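Local coordinates for conserved hypothetical protein NMB0706 (Neisseria meningitidis, PDB 1RV9) that is of unknown function but belongs to the YfiH-like family named after multi-copper polyphenol oxidoreductases (laccases) and may therefore be an enzyme, at residues I32-G37 / D234-Y239; A112-D117 / R247-I252; L119-C124 / A134-R139; D171-G176 / F202-Y207. All coordinates share one frame; numbering follows the deposited sequence.

How the interactions relate
The four contacts run from an outer loop crossing, through the core, to a peripheral sheet. Interactions 1 and 2 have centres about 10 Å apart and meet through the five-stranded sheet in which strands 28-33 and 248-254 are neighbours; their segments alternate along the chain, and both bring residues 234-252 to earlier parts of it. Interaction 3, nested within the span closed by interaction 2 and about 9 Å from it between centres, belongs to the six-stranded sheet packed against the first. Interaction 4 follows interaction 3 in sequence and lies farther off, between centres about 16 Å from it and 20 Å from interactions 1 and 2, yet Leu-206 and Tyr-207 still touch Leu-119. The touches between them link parts of all three sheets.

Interaction 1. Residues I32-G37 / D234-Y239; sequences ITTRNG and DTFFSY
Thr-34 and Arg-35 pass Thr-235 and Phe-236, the spans 33-36 and 234-237 running 124° apart end to end, and one backbone bond fastens the crossing, from Arg-35 N to Thr-235 O at 2.7 Å. A nearly straight second bond runs from Asn-36 ND2 to Asp-234 O (3.0 Å), the acceptor lying in the plane of the amide. The turn that presents this amide is an ST turn, in which Thr-34 OG1 accepts from Asn-36 N; the same hydroxyl also pairs with Asn-16 O. On its other branch, Thr-34 CG2 meets Thr-235 CG2 at 3.6 Å. Arg-35 CB sits over the face of Phe-237, 3.6 Å from the ring centroid, a CH-pi contact. Beyond it, chi1 of 69° sets Arg-35 CG 3.4 Å from Thr-235 O. Farther out the guanidinium extends past the ring's rim, with Phe-237 CD1 over one of its faces; the planes are 52° apart. Phe-236 receives Thr-33 O at its edge, 3.9 Å from CE1. Both bonds across the contact thus end on carbonyls of 234-235, and the guanidinium's named partners, Arg-233 O and Gln-45 O, are main-chain oxygens too, which probably help to offset its charge close to Arg-241.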
loop_
_atom_site.group_PDB
_atom_site.type_symbol
_atom_site.label_atom_id
_atom_site.label_comp_id
_atom_site.label_asym_id
_atom_site.label_seq_id
_atom_site.Cartn_x
_atom_site.Cartn_y
_atom_site.Cartn_z
ATOM N N ILE A 32 0.258 6.913 7.596
ATOM C CA ILE A 32 1.172 6.667 6.491
ATOM C C ILE A 32 2.538 6.940 7.096
ATOM O O ILE A 32 2.929 8.094 7.248
ATOM C CB ILE A 32 0.913 7.648 5.328
ATOM C CG1 ILE A 32 -0.538 7.515 4.849
ATOM C CG2 ILE A 32 1.896 7.389 4.190
ATOM C CD1 ILE A 32 -0.911 6.128 4.358
ATOM N N THR A 33 3.261 5.888 7.461
ATOM C CA THR A 33 4.561 6.090 8.084
ATOM C C THR A 33 5.639 6.497 7.093
ATOM O O THR A 33 5.528 6.258 5.888
ATOM C CB THR A 33 5.034 4.826 8.848
ATOM O OG1 THR A 33 5.456 3.822 7.917
ATOM C CG2 THR A 33 3.902 4.268 9.702
ATOM N N THR A 34 6.669 7.152 7.614
ATOM C CA THR A 34 7.799 7.572 6.801
ATOM C C THR A 34 8.968 6.758 7.332
ATOM O O THR A 34 8.806 5.973 8.269
ATOM C CB THR A 34 8.110 9.076 6.961
ATOM O OG1 THR A 34 8.553 9.336 8.299
ATOM C CG2 THR A 34 6.869 9.911 6.667
ATOM N N ARG A 35 10.144 6.937 6.746
ATOM C CA ARG A 35 11.308 6.181 7.185
ATOM C C ARG A 35 11.862 6.699 8.507
ATOM O O ARG A 35 12.732 6.075 9.113
ATOM C CB ARG A 35 12.400 6.228 6.110
ATOM C CG ARG A 35 13.038 7.593 5.923
ATOM C CD ARG A 35 14.104 7.544 4.840
ATOM N NE ARG A 35 15.112 6.534 5.139
ATOM C CZ ARG A 35 16.099 6.190 4.318
ATOM N NH1 ARG A 35 16.220 6.780 3.135
ATOM N NH2 ARG A 35 16.960 5.250 4.680
ATOM N N ASN A 36 11.335 7.825 8.967
ATOM C CA ASN A 36 11.822 8.430 10.197
ATOM C C ASN A 36 11.032 8.121 11.464
ATOM O O ASN A 36 9.843 7.795 11.412
ATOM C CB ASN A 36 11.919 9.937 9.991
ATOM C CG ASN A 36 12.697 10.288 8.743
ATOM O OD1 ASN A 36 13.848 9.889 8.592
ATOM N ND2 ASN A 36 12.069 11.026 7.834
ATOM N N GLY A 37 11.717 8.222 12.601
ATOM C CA GLY A 37 11.090 7.970 13.886
ATOM C C GLY A 37 11.380 6.609 14.492
ATOM O O GLY A 37 10.821 6.266 15.537
ATOM N N ASP A 234 14.581 11.525 1.844
ATOM C CA ASP A 234 14.614 11.865 3.260
ATOM C C ASP A 234 13.298 11.525 3.939
ATOM O O ASP A 234 13.119 11.790 5.125
ATOM C CB ASP A 234 14.922 13.352 3.456
ATOM C CG ASP A 234 16.306 13.727 2.970
ATOM O OD1 ASP A 234 17.274 13.024 3.331
ATOM O OD2 ASP A 234 16.426 14.726 2.233
ATOM N N THR A 235 12.381 10.924 3.187
ATOM C CA THR A 235 11.075 10.574 3.736
ATOM C C THR A 235 10.693 9.107 3.590
ATOM O O THR A 235 10.122 8.519 4.507
ATOM C CB THR A 235 9.962 11.410 3.075
ATOM O OG1 THR A 235 10.273 12.803 3.200
ATOM C CG2 THR A 235 8.622 11.135 3.742
ATOM N N PHE A 236 11.011 8.513 2.445
ATOM C CA PHE A 236 10.633 7.124 2.208
ATOM C C PHE A 236 11.760 6.181 1.825
ATOM O O PHE A 236 12.771 6.594 1.249
ATOM C CB PHE A 236 9.580 7.055 1.099
ATOM C CG PHE A 236 8.344 7.856 1.379
ATOM C CD1 PHE A 236 7.468 7.480 2.390
ATOM C CD2 PHE A 236 8.058 8.995 0.634
ATOM C CE1 PHE A 236 6.320 8.230 2.655
ATOM C CE2 PHE A 236 6.916 9.747 0.892
ATOM C CZ PHE A 236 6.047 9.364 1.906
ATOM N N PHE A 237 11.562 4.906 2.151
ATOM C CA PHE A 237 12.499 3.850 1.789
ATOM C C PHE A 237 12.196 3.555 0.320
ATOM O O PHE A 237 11.058 3.733 -0.133
ATOM C CB PHE A 237 12.228 2.570 2.586
ATOM C CG PHE A 237 12.546 2.667 4.050
ATOM C CD1 PHE A 237 13.855 2.854 4.483
ATOM C CD2 PHE A 237 11.543 2.507 5.001
ATOM C CE1 PHE A 237 14.163 2.872 5.843
ATOM C CE2 PHE A 237 11.839 2.523 6.362
ATOM C CZ PHE A 237 13.153 2.704 6.784
ATOM N N SER A 238 13.201 3.095 -0.418
ATOM C CA SER A 238 13.023 2.765 -1.827
ATOM C C SER A 238 13.961 1.653 -2.266
ATOM O O SER A 238 15.183 1.775 -2.153
ATOM C CB SER A 238 13.270 3.991 -2.708
ATOM O OG SER A 238 13.234 3.631 -4.081
ATOM N N TYR A 239 13.386 0.566 -2.765
ATOM C CA TYR A 239 14.187 -0.549 -3.236
ATOM C C TYR A 239 14.935 -0.146 -4.503
ATOM O O TYR A 239 16.110 -0.475 -4.676
ATOM C CB TYR A 239 13.296 -1.765 -3.522
ATOM C CG TYR A 239 14.045 -2.919 -4.144
ATOM C CD1 TYR A 239 14.220 -2.998 -5.526
ATOM C CD2 TYR A 239 14.636 -3.896 -3.348
ATOM C CE1 TYR A 239 14.970 -4.021 -6.099
ATOM C CE2 TYR A 239 15.389 -4.922 -3.912
ATOM C CZ TYR A 239 15.551 -4.975 -5.285
ATOM O OH TYR A 239 16.311 -5.976 -5.845
#

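Interaction 2. Residues A112-D117 / R247-I252; sequences AVMTAD and RMASLI. With SO4 (sulfate ion), chain B.
Val-113 pairs with Ser-250 and Thr-115 with Met-248, each as an antiparallel hydrogen-bonded pair, in two strands whose axes approach to 4.6 Å at 158°. The ladder is regular: Ser-250 N to Val-113 O and Thr-115 N to Met-248 O both measure 3.0 Å. On one face of the sheet Ala-112 CB rests on Leu-251 CG at 3.7 Å and Met-114 lies beside Ala-249. On the other, Met-248 turns sharply at CG (chi2 -94°), which carries its methyl to the end of the neighbouring strand, CE ending 3.6 Å from Ala-116 CA and also beside Thr-115 O. Between the buried Thr-115 and Ser-250 a water bridges the two hydroxyls, donating to the threonine OG1, so both polar side chains are served inside the packed region.

The partly exposed end is looser. Arg-247, bent at chi2 (-71°), lays CD against Ala-116 CB at 3.5 Å and then reaches out to a sulfate, probably from the crystallisation liquor. Arg-247 NH2 bonds to sulfate O2 at 3.0 Å; the bonds from NE to O2 and from NH2 to O3 are weak. The sulfur lies at the edge of the guanidinium, in its plane, and His-52 and His-82 bind the same ion, consistent with an anion-accepting pocket.

Strand 28-33 flanks strand 248-254 on its other edge, Thr-33 OG1 bonding Ala-249 N, while Val-113, Thr-115 and Ser-250 face Pro-120 and other residues of strands 119-125 and 131-136 in the second sheet.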
loop_
_atom_site.group_PDB
_atom_site.type_symbol
_atom_site.label_atom_id
_atom_site.label_comp_id
_atom_site.label_asym_id
_atom_site.label_seq_id
_atom_site.Cartn_x
_atom_site.Cartn_y
_atom_site.Cartn_z
ATOM N N ALA A 112 -2.955 -3.130 7.463
ATOM C CA ALA A 112 -1.692 -2.532 7.077
ATOM C C ALA A 112 -0.969 -3.278 5.976
ATOM O O ALA A 112 -1.069 -4.499 5.859
ATOM C CB ALA A 112 -0.779 -2.437 8.297
ATOM N N VAL A 113 -0.258 -2.517 5.152
ATOM C CA VAL A 113 0.568 -3.077 4.095
ATOM C C VAL A 113 1.909 -2.352 4.165
ATOM O O VAL A 113 1.967 -1.152 4.461
ATOM C CB VAL A 113 -0.070 -2.925 2.689
ATOM C CG1 VAL A 113 -1.307 -3.804 2.599
ATOM C CG2 VAL A 113 -0.415 -1.479 2.410
ATOM N N MET A 114 2.986 -3.093 3.921
ATOM C CA MET A 114 4.345 -2.560 3.978
ATOM C C MET A 114 4.910 -2.408 2.577
ATOM O O MET A 114 4.754 -3.300 1.748
ATOM C CB MET A 114 5.228 -3.510 4.785
ATOM C CG MET A 114 4.771 -3.697 6.216
ATOM S SD MET A 114 5.659 -5.046 7.007
ATOM C CE MET A 114 4.667 -6.430 6.501
ATOM N N THR A 115 5.588 -1.292 2.322
ATOM C CA THR A 115 6.137 -1.037 0.994
ATOM C C THR A 115 7.418 -0.208 1.004
ATOM O O THR A 115 7.787 0.385 2.016
ATOM C CB THR A 115 5.118 -0.262 0.125
ATOM O OG1 THR A 115 4.916 1.040 0.688
ATOM C CG2 THR A 115 3.779 -0.987 0.078
ATOM N N ALA A 116 8.073 -0.173 -0.152
ATOM C CA ALA A 116 9.288 0.605 -0.382
ATOM C C ALA A 116 9.408 0.737 -1.901
ATOM O O ALA A 116 10.426 0.375 -2.487
ATOM C CB ALA A 116 10.514 -0.104 0.198
ATOM N N ASP A 117 8.331 1.243 -2.509
ATOM C CA ASP A 117 8.178 1.476 -3.955
ATOM C C ASP A 117 6.822 0.966 -4.435
ATOM O O ASP A 117 6.127 1.644 -5.192
ATOM C CB ASP A 117 9.263 0.784 -4.794
ATOM C CG ASP A 117 10.555 1.587 -4.887
ATOM O OD1 ASP A 117 10.599 2.749 -4.425
ATOM O OD2 ASP A 117 11.535 1.043 -5.436
ATOM N N ARG A 247 11.089 -0.855 5.175
ATOM C CA ARG A 247 9.738 -0.780 4.639
ATOM C C ARG A 247 8.897 0.135 5.517
ATOM O O ARG A 247 8.938 0.033 6.742
ATOM C CB ARG A 247 9.086 -2.166 4.619
ATOM C CG ARG A 247 9.739 -3.165 3.674
ATOM C CD ARG A 247 9.473 -2.817 2.220
ATOM N NE ARG A 247 10.035 -3.814 1.311
ATOM C CZ ARG A 247 11.321 -3.899 0.982
ATOM N NH1 ARG A 247 12.205 -3.040 1.480
ATOM N NH2 ARG A 247 11.725 -4.853 0.158
ATOM N N MET A 248 8.162 1.053 4.900
ATOM C CA MET A 248 7.273 1.896 5.681
ATOM C C MET A 248 5.923 1.207 5.534
ATOM O O MET A 248 5.827 0.169 4.876
ATOM C CB MET A 248 7.226 3.338 5.154
ATOM C CG MET A 248 6.977 3.498 3.676
ATOM S SD MET A 248 8.508 3.639 2.740
ATOM C CE MET A 248 7.841 3.616 1.088
ATOM N N ALA A 249 4.881 1.749 6.142
ATOM C CA ALA A 249 3.587 1.092 6.027
ATOM C C ALA A 249 2.449 2.076 5.923
ATOM O O ALA A 249 2.570 3.231 6.322
ATOM C CB ALA A 249 3.362 0.185 7.215
ATOM N N SER A 250 1.349 1.604 5.354
ATOM C CA SER A 250 0.146 2.408 5.232
ATOM C C SER A 250 -0.890 1.635 6.025
ATOM O O SER A 250 -1.185 0.470 5.718
ATOM C CB SER A 250 -0.260 2.551 3.766
ATOM O OG SER A 250 0.724 3.297 3.071
ATOM N N LEU A 251 -1.410 2.284 7.062
ATOM C CA LEU A 251 -2.380 1.670 7.960
ATOM C C LEU A 251 -3.705 2.402 7.964
ATOM O O LEU A 251 -3.765 3.611 7.741
ATOM C CB LEU A 251 -1.835 1.648 9.394
ATOM C CG LEU A 251 -0.497 0.960 9.670
ATOM C CD1 LEU A 251 0.649 1.853 9.218
ATOM C CD2 LEU A 251 -0.385 0.681 11.164
ATOM N N ILE A 252 -4.764 1.654 8.235
ATOM C CA ILE A 252 -6.097 2.227 8.303
ATOM C C ILE A 252 -6.919 1.444 9.316
ATOM O O ILE A 252 -6.782 0.226 9.446
ATOM C CB ILE A 252 -6.785 2.214 6.908
ATOM C CG1 ILE A 252 -8.121 2.955 6.979
ATOM C CG2 ILE A 252 -6.987 0.780 6.424
ATOM C CD1 ILE A 252 -8.713 3.240 5.612
HETATM S S SO4 B . 9.292 -7.321 -1.295
HETATM O O1 SO4 B . 9.952 -8.628 -1.499
HETATM O O2 SO4 B . 9.479 -6.889 0.104
HETATM O O3 SO4 B . 9.889 -6.325 -2.199
HETATM O O4 SO4 B . 7.852 -7.448 -1.574
HETATM O O HOH W 1 7.183 -4.911 1.344
HETATM O O HOH W 2 3.448 2.268 2.748
#

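Interaction 3. Residues L119-C124 / A134-R139; sequences LPVLFC and AHAGWR
Leu-119 and Ala-136, with Val-121 and Ala-134, form two hydrogen-bonded antiparallel pairs, joined by four backbone bonds. The shortest, from Ala-136 N to Leu-119 O, is 2.7 Å; from Ala-134 N to Val-121 O it is 2.8 Å, and from Val-121 N to Ala-134 O 2.9 Å. The return bond from Leu-119 N to Ala-136 O is longer, 3.1 Å, and its donor stands 59° above the plane of the carbonyl, consistent with the ladder distorting where strand 131-136 gives way, through the N-cap Gly-137, to helix 138-143.

Around the ladder the packing is modest. Ala-136 CB meets Leu-119 CB at 4.1 Å and lies 4.4 Å from Val-121 CG2, a methyl set beside its own backbone N. Phe-123 brings its edge to Ala-134, with CE2 4.1 Å from CB and the methyl near the ring plane. Helix 145-153 covers this face, with Leu-146 on Val-121 and Thr-149 on Phe-123 and Ala-134. The opposite face carries Pro-120 and His-135, which pack on Val-113 and Thr-115 of the other sheet.

His-135 ND1 is bonded to Asp-100 OD1, which should fix the turn of the imidazole; the ring also meets His-82 edge-to-face and touches Cys-118. Strands 119-125 and 131-136 make a beta hairpin that carries His-135 within a geometry resembling a Cys-His-Asp triad, consistent with an active site at this end of the sheet, though no catalytic role is established.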
loop_
_atom_site.group_PDB
_atom_site.type_symbol
_atom_site.label_atom_id
_atom_site.label_comp_id
_atom_site.label_asym_id
_atom_site.label_seq_id
_atom_site.Cartn_x
_atom_site.Cartn_y
_atom_site.Cartn_z
ATOM N N LEU A 119 2.898 0.027 -4.639
ATOM C CA LEU A 119 1.759 0.865 -4.302
ATOM C C LEU A 119 0.853 0.404 -3.168
ATOM O O LEU A 119 0.298 -0.690 -3.219
ATOM C CB LEU A 119 0.897 1.070 -5.549
ATOM C CG LEU A 119 -0.373 1.899 -5.355
ATOM C CD1 LEU A 119 -0.006 3.360 -5.114
ATOM C CD2 LEU A 119 -1.258 1.759 -6.589
ATOM N N PRO A 120 0.707 1.232 -2.119
ATOM C CA PRO A 120 -0.167 0.874 -1.001
ATOM C C PRO A 120 -1.514 1.521 -1.315
ATOM O O PRO A 120 -1.559 2.679 -1.728
ATOM C CB PRO A 120 0.487 1.545 0.216
ATOM C CG PRO A 120 1.699 2.304 -0.326
ATOM C CD PRO A 120 1.489 2.439 -1.805
ATOM N N VAL A 121 -2.606 0.785 -1.151
ATOM C CA VAL A 121 -3.923 1.366 -1.404
ATOM C C VAL A 121 -4.819 1.145 -0.191
ATOM O O VAL A 121 -4.982 0.016 0.273
ATOM C CB VAL A 121 -4.606 0.745 -2.643
ATOM C CG1 VAL A 121 -5.946 1.449 -2.907
ATOM C CG2 VAL A 121 -3.698 0.871 -3.853
ATOM N N LEU A 122 -5.380 2.230 0.336
ATOM C CA LEU A 122 -6.274 2.139 1.485
ATOM C C LEU A 122 -7.696 2.365 0.996
ATOM O O LEU A 122 -7.906 3.117 0.045
ATOM C CB LEU A 122 -5.923 3.198 2.527
ATOM C CG LEU A 122 -4.481 3.191 3.045
ATOM C CD1 LEU A 122 -4.336 4.285 4.099
ATOM C CD2 LEU A 122 -4.141 1.826 3.636
ATOM N N PHE A 123 -8.661 1.719 1.646
ATOM C CA PHE A 123 -10.072 1.838 1.266
ATOM C C PHE A 123 -10.969 2.074 2.474
ATOM O O PHE A 123 -10.670 1.630 3.579
ATOM C CB PHE A 123 -10.581 0.538 0.631
ATOM C CG PHE A 123 -9.901 0.148 -0.648
ATOM C CD1 PHE A 123 -10.474 0.459 -1.878
ATOM C CD2 PHE A 123 -8.733 -0.608 -0.625
ATOM C CE1 PHE A 123 -9.894 0.014 -3.068
ATOM C CE2 PHE A 123 -8.148 -1.055 -1.808
ATOM C CZ PHE A 123 -8.731 -0.745 -3.032
ATOM N N CYS A 124 -12.086 2.756 2.247
ATOM C CA CYS A 124 -13.081 2.962 3.296
ATOM C C CYS A 124 -14.356 3.392 2.589
ATOM O O CYS A 124 -14.322 3.715 1.403
ATOM C CB CYS A 124 -12.641 4.034 4.303
ATOM S SG CYS A 124 -12.897 5.764 3.814
ATOM N N ALA A 134 -4.448 -2.656 0.813
ATOM C CA ALA A 134 -3.977 -3.600 -0.189
ATOM C C ALA A 134 -2.565 -3.272 -0.661
ATOM O O ALA A 134 -2.210 -2.105 -0.849
ATOM C CB ALA A 134 -4.931 -3.617 -1.384
ATOM N N HIS A 135 -1.769 -4.323 -0.837
ATOM C CA HIS A 135 -0.391 -4.218 -1.307
ATOM C C HIS A 135 -0.444 -4.421 -2.816
ATOM O O HIS A 135 -0.681 -5.534 -3.297
ATOM C CB HIS A 135 0.455 -5.313 -0.655
ATOM C CG HIS A 135 1.839 -5.429 -1.214
ATOM N ND1 HIS A 135 2.398 -6.641 -1.557
ATOM C CD2 HIS A 135 2.788 -4.494 -1.459
ATOM C CE1 HIS A 135 3.631 -6.450 -1.990
ATOM N NE2 HIS A 135 3.894 -5.156 -1.941
ATOM N N ALA A 136 -0.218 -3.341 -3.556
ATOM C CA ALA A 136 -0.282 -3.397 -5.006
ATOM C C ALA A 136 1.032 -3.219 -5.746
ATOM O O ALA A 136 1.324 -2.134 -6.256
ATOM C CB ALA A 136 -1.310 -2.374 -5.513
ATOM N N GLY A 137 1.834 -4.280 -5.779
ATOM C CA GLY A 137 3.064 -4.248 -6.546
ATOM C C GLY A 137 2.523 -4.442 -7.952
ATOM O O GLY A 137 1.309 -4.610 -8.104
ATOM N N TRP A 138 3.360 -4.441 -8.982
ATOM C CA TRP A 138 2.803 -4.607 -10.319
ATOM C C TRP A 138 2.137 -5.967 -10.509
ATOM O O TRP A 138 1.140 -6.071 -11.212
ATOM C CB TRP A 138 3.860 -4.371 -11.409
ATOM C CG TRP A 138 4.867 -5.466 -11.599
ATOM C CD1 TRP A 138 6.092 -5.573 -11.003
ATOM C CD2 TRP A 138 4.750 -6.588 -12.480
ATOM N NE1 TRP A 138 6.746 -6.690 -11.463
ATOM C CE2 TRP A 138 5.945 -7.334 -12.368
ATOM C CE3 TRP A 138 3.748 -7.041 -13.350
ATOM C CZ2 TRP A 138 6.170 -8.505 -13.102
ATOM C CZ3 TRP A 138 3.971 -8.202 -14.079
ATOM C CH2 TRP A 138 5.173 -8.923 -13.947
ATOM N N ARG A 139 2.668 -7.004 -9.865
ATOM C CA ARG A 139 2.084 -8.336 -10.005
ATOM C C ARG A 139 0.688 -8.415 -9.394
ATOM O O ARG A 139 -0.250 -8.891 -10.034
ATOM C CB ARG A 139 3.000 -9.386 -9.368
ATOM C CG ARG A 139 4.260 -9.654 -10.177
ATOM C CD ARG A 139 5.252 -10.518 -9.416
ATOM N NE ARG A 139 6.483 -10.705 -10.181
ATOM C CZ ARG A 139 6.607 -11.524 -11.220
ATOM N NH1 ARG A 139 5.577 -12.254 -11.628
ATOM N NH2 ARG A 139 7.763 -11.598 -11.868
#

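Interaction 4. Residues D171-G176 / F202-Y207; sequences DAFEVG and FLADLY
Phe-173 packs against Ala-204 and Leu-206, its CG anti to the backbone N (chi1 -169°), a torsion that directs the ring toward the opposing chain. Its CB starts 3.6 Å from Ala-204 O, an oxygen that stays near the plane of the ring at its edge. Next, Phe-173 CD2 lies 3.6 Å from Ala-204 CB. Farther along, Phe-173 CE2 reaches Leu-206 CG at 3.9 Å, the two side chains crossing at about a right angle, and Ile-168 lies close by. Over one face, near the rim, sits Val-175 CG1, 3.5 Å above the ring plane.

The backbones here form the edge of a three-stranded antiparallel sheet, in which short strand 174-175 pairs with strand 201-204 and the latter with strand 194-198. Ala-204 N bonds to Phe-173 O at 2.9 Å, almost straight (169°). Beyond it, Val-175 and Phe-202 make a hydrogen-bonded pair, Val-175 N to Phe-202 O at 2.8 Å and Phe-202 N to Val-175 O at 2.9 Å. Val-175 and Phe-202 share one face of the sheet; on the face of Glu-174 and Leu-203, Leu-203 CD2 comes within 3.8 Å of Asp-171 O, and Glu-174 sends its carboxylate to a salt bridge with Lys-201. Phe-202 presents its edge to Val-175 O and stacks on Phe-180 of helix 177-184.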
loop_
_atom_site.group_PDB
_atom_site.type_symbol
_atom_site.label_atom_id
_atom_site.label_comp_id
_atom_site.label_asym_id
_atom_site.label_seq_id
_atom_site.Cartn_x
_atom_site.Cartn_y
_atom_site.Cartn_z
ATOM N N ASP A 171 8.185 8.487 -13.433
ATOM C CA ASP A 171 9.524 8.938 -13.792
ATOM C C ASP A 171 10.643 7.989 -13.387
ATOM O O ASP A 171 11.667 7.902 -14.065
ATOM C CB ASP A 171 9.798 10.311 -13.178
ATOM C CG ASP A 171 9.079 11.424 -13.902
ATOM O OD1 ASP A 171 9.301 11.573 -15.122
ATOM O OD2 ASP A 171 8.298 12.150 -13.252
ATOM N N ALA A 172 10.448 7.268 -12.288
ATOM C CA ALA A 172 11.475 6.365 -11.793
ATOM C C ALA A 172 11.202 4.877 -11.969
ATOM O O ALA A 172 12.098 4.059 -11.760
ATOM C CB ALA A 172 11.741 6.662 -10.318
ATOM N N PHE A 173 9.981 4.520 -12.357
ATOM C CA PHE A 173 9.621 3.113 -12.510
ATOM C C PHE A 173 9.736 2.623 -13.950
ATOM O O PHE A 173 8.788 2.699 -14.727
ATOM C CB PHE A 173 8.202 2.891 -11.972
ATOM C CG PHE A 173 7.815 1.440 -11.825
ATOM C CD1 PHE A 173 8.769 0.471 -11.530
ATOM C CD2 PHE A 173 6.484 1.051 -11.948
ATOM C CE1 PHE A 173 8.400 -0.867 -11.359
ATOM C CE2 PHE A 173 6.105 -0.282 -11.777
ATOM C CZ PHE A 173 7.065 -1.241 -11.483
ATOM N N GLU A 174 10.913 2.117 -14.294
ATOM C CA GLU A 174 11.176 1.616 -15.635
ATOM C C GLU A 174 10.935 0.110 -15.699
ATOM O O GLU A 174 11.491 -0.647 -14.902
ATOM C CB GLU A 174 12.619 1.938 -16.019
ATOM C CG GLU A 174 13.001 1.560 -17.429
ATOM C CD GLU A 174 14.443 1.904 -17.730
ATOM O OE1 GLU A 174 14.789 3.105 -17.689
ATOM O OE2 GLU A 174 15.231 0.975 -17.999
ATOM N N VAL A 175 10.109 -0.320 -16.650
ATOM C CA VAL A 175 9.787 -1.735 -16.801
ATOM C C VAL A 175 9.901 -2.232 -18.239
ATOM O O VAL A 175 10.117 -1.448 -19.168
ATOM C CB VAL A 175 8.356 -2.038 -16.312
ATOM C CG1 VAL A 175 8.206 -1.632 -14.852
ATOM C CG2 VAL A 175 7.351 -1.300 -17.174
ATOM N N GLY A 176 9.737 -3.542 -18.405
ATOM C CA GLY A 176 9.821 -4.156 -19.718
ATOM C C GLY A 176 8.480 -4.535 -20.321
ATOM O O GLY A 176 7.423 -4.212 -19.782
ATOM N N PHE A 202 9.688 0.959 -20.752
ATOM C CA PHE A 202 8.583 1.878 -20.503
ATOM C C PHE A 202 8.668 2.467 -19.111
ATOM O O PHE A 202 9.280 1.891 -18.217
ATOM C CB PHE A 202 7.235 1.149 -20.565
ATOM C CG PHE A 202 7.011 0.370 -21.818
ATOM C CD1 PHE A 202 6.293 0.918 -22.873
ATOM C CD2 PHE A 202 7.505 -0.925 -21.940
ATOM C CE1 PHE A 202 6.067 0.184 -24.035
ATOM C CE2 PHE A 202 7.287 -1.664 -23.094
ATOM C CZ PHE A 202 6.567 -1.109 -24.142
ATOM N N LEU A 203 8.036 3.621 -18.942
ATOM C CA LEU A 203 7.934 4.253 -17.637
ATOM C C LEU A 203 6.507 3.887 -17.257
ATOM O O LEU A 203 5.561 4.245 -17.963
ATOM C CB LEU A 203 8.075 5.770 -17.736
ATOM C CG LEU A 203 9.482 6.276 -18.045
ATOM C CD1 LEU A 203 9.476 7.795 -18.087
ATOM C CD2 LEU A 203 10.449 5.769 -16.981
ATOM N N ALA A 204 6.351 3.152 -16.163
ATOM C CA ALA A 204 5.030 2.726 -15.720
ATOM C C ALA A 204 4.505 3.621 -14.609
ATOM O O ALA A 204 5.210 3.908 -13.645
ATOM C CB ALA A 204 5.085 1.279 -15.249
ATOM N N ASP A 205 3.259 4.057 -14.756
ATOM C CA ASP A 205 2.617 4.923 -13.777
ATOM C C ASP A 205 1.655 4.099 -12.918
ATOM O O ASP A 205 0.505 3.877 -13.299
ATOM C CB ASP A 205 1.845 6.031 -14.503
ATOM C CG ASP A 205 1.319 7.093 -13.564
ATOM O OD1 ASP A 205 1.211 6.827 -12.345
ATOM O OD2 ASP A 205 0.996 8.199 -14.051
ATOM N N LEU A 206 2.130 3.641 -11.762
ATOM C CA LEU A 206 1.300 2.841 -10.869
ATOM C C LEU A 206 0.048 3.571 -10.404
ATOM O O LEU A 206 -1.001 2.955 -10.218
ATOM C CB LEU A 206 2.107 2.392 -9.648
ATOM C CG LEU A 206 3.154 1.303 -9.873
ATOM C CD1 LEU A 206 4.039 1.197 -8.632
ATOM C CD2 LEU A 206 2.465 -0.028 -10.169
ATOM N N TYR A 207 0.152 4.880 -10.200
ATOM C CA TYR A 207 -1.005 5.644 -9.755
ATOM C C TYR A 207 -2.077 5.635 -10.836
ATOM O O TYR A 207 -3.253 5.400 -10.556
ATOM C CB TYR A 207 -0.614 7.090 -9.435
ATOM C CG TYR A 207 0.378 7.235 -8.303
ATOM C CD1 TYR A 207 0.185 6.576 -7.087
ATOM C CD2 TYR A 207 1.498 8.053 -8.439
ATOM C CE1 TYR A 207 1.087 6.735 -6.035
ATOM C CE2 TYR A 207 2.404 8.217 -7.395
ATOM C CZ TYR A 207 2.192 7.557 -6.197
ATOM O OH TYR A 207 3.086 7.725 -5.165
#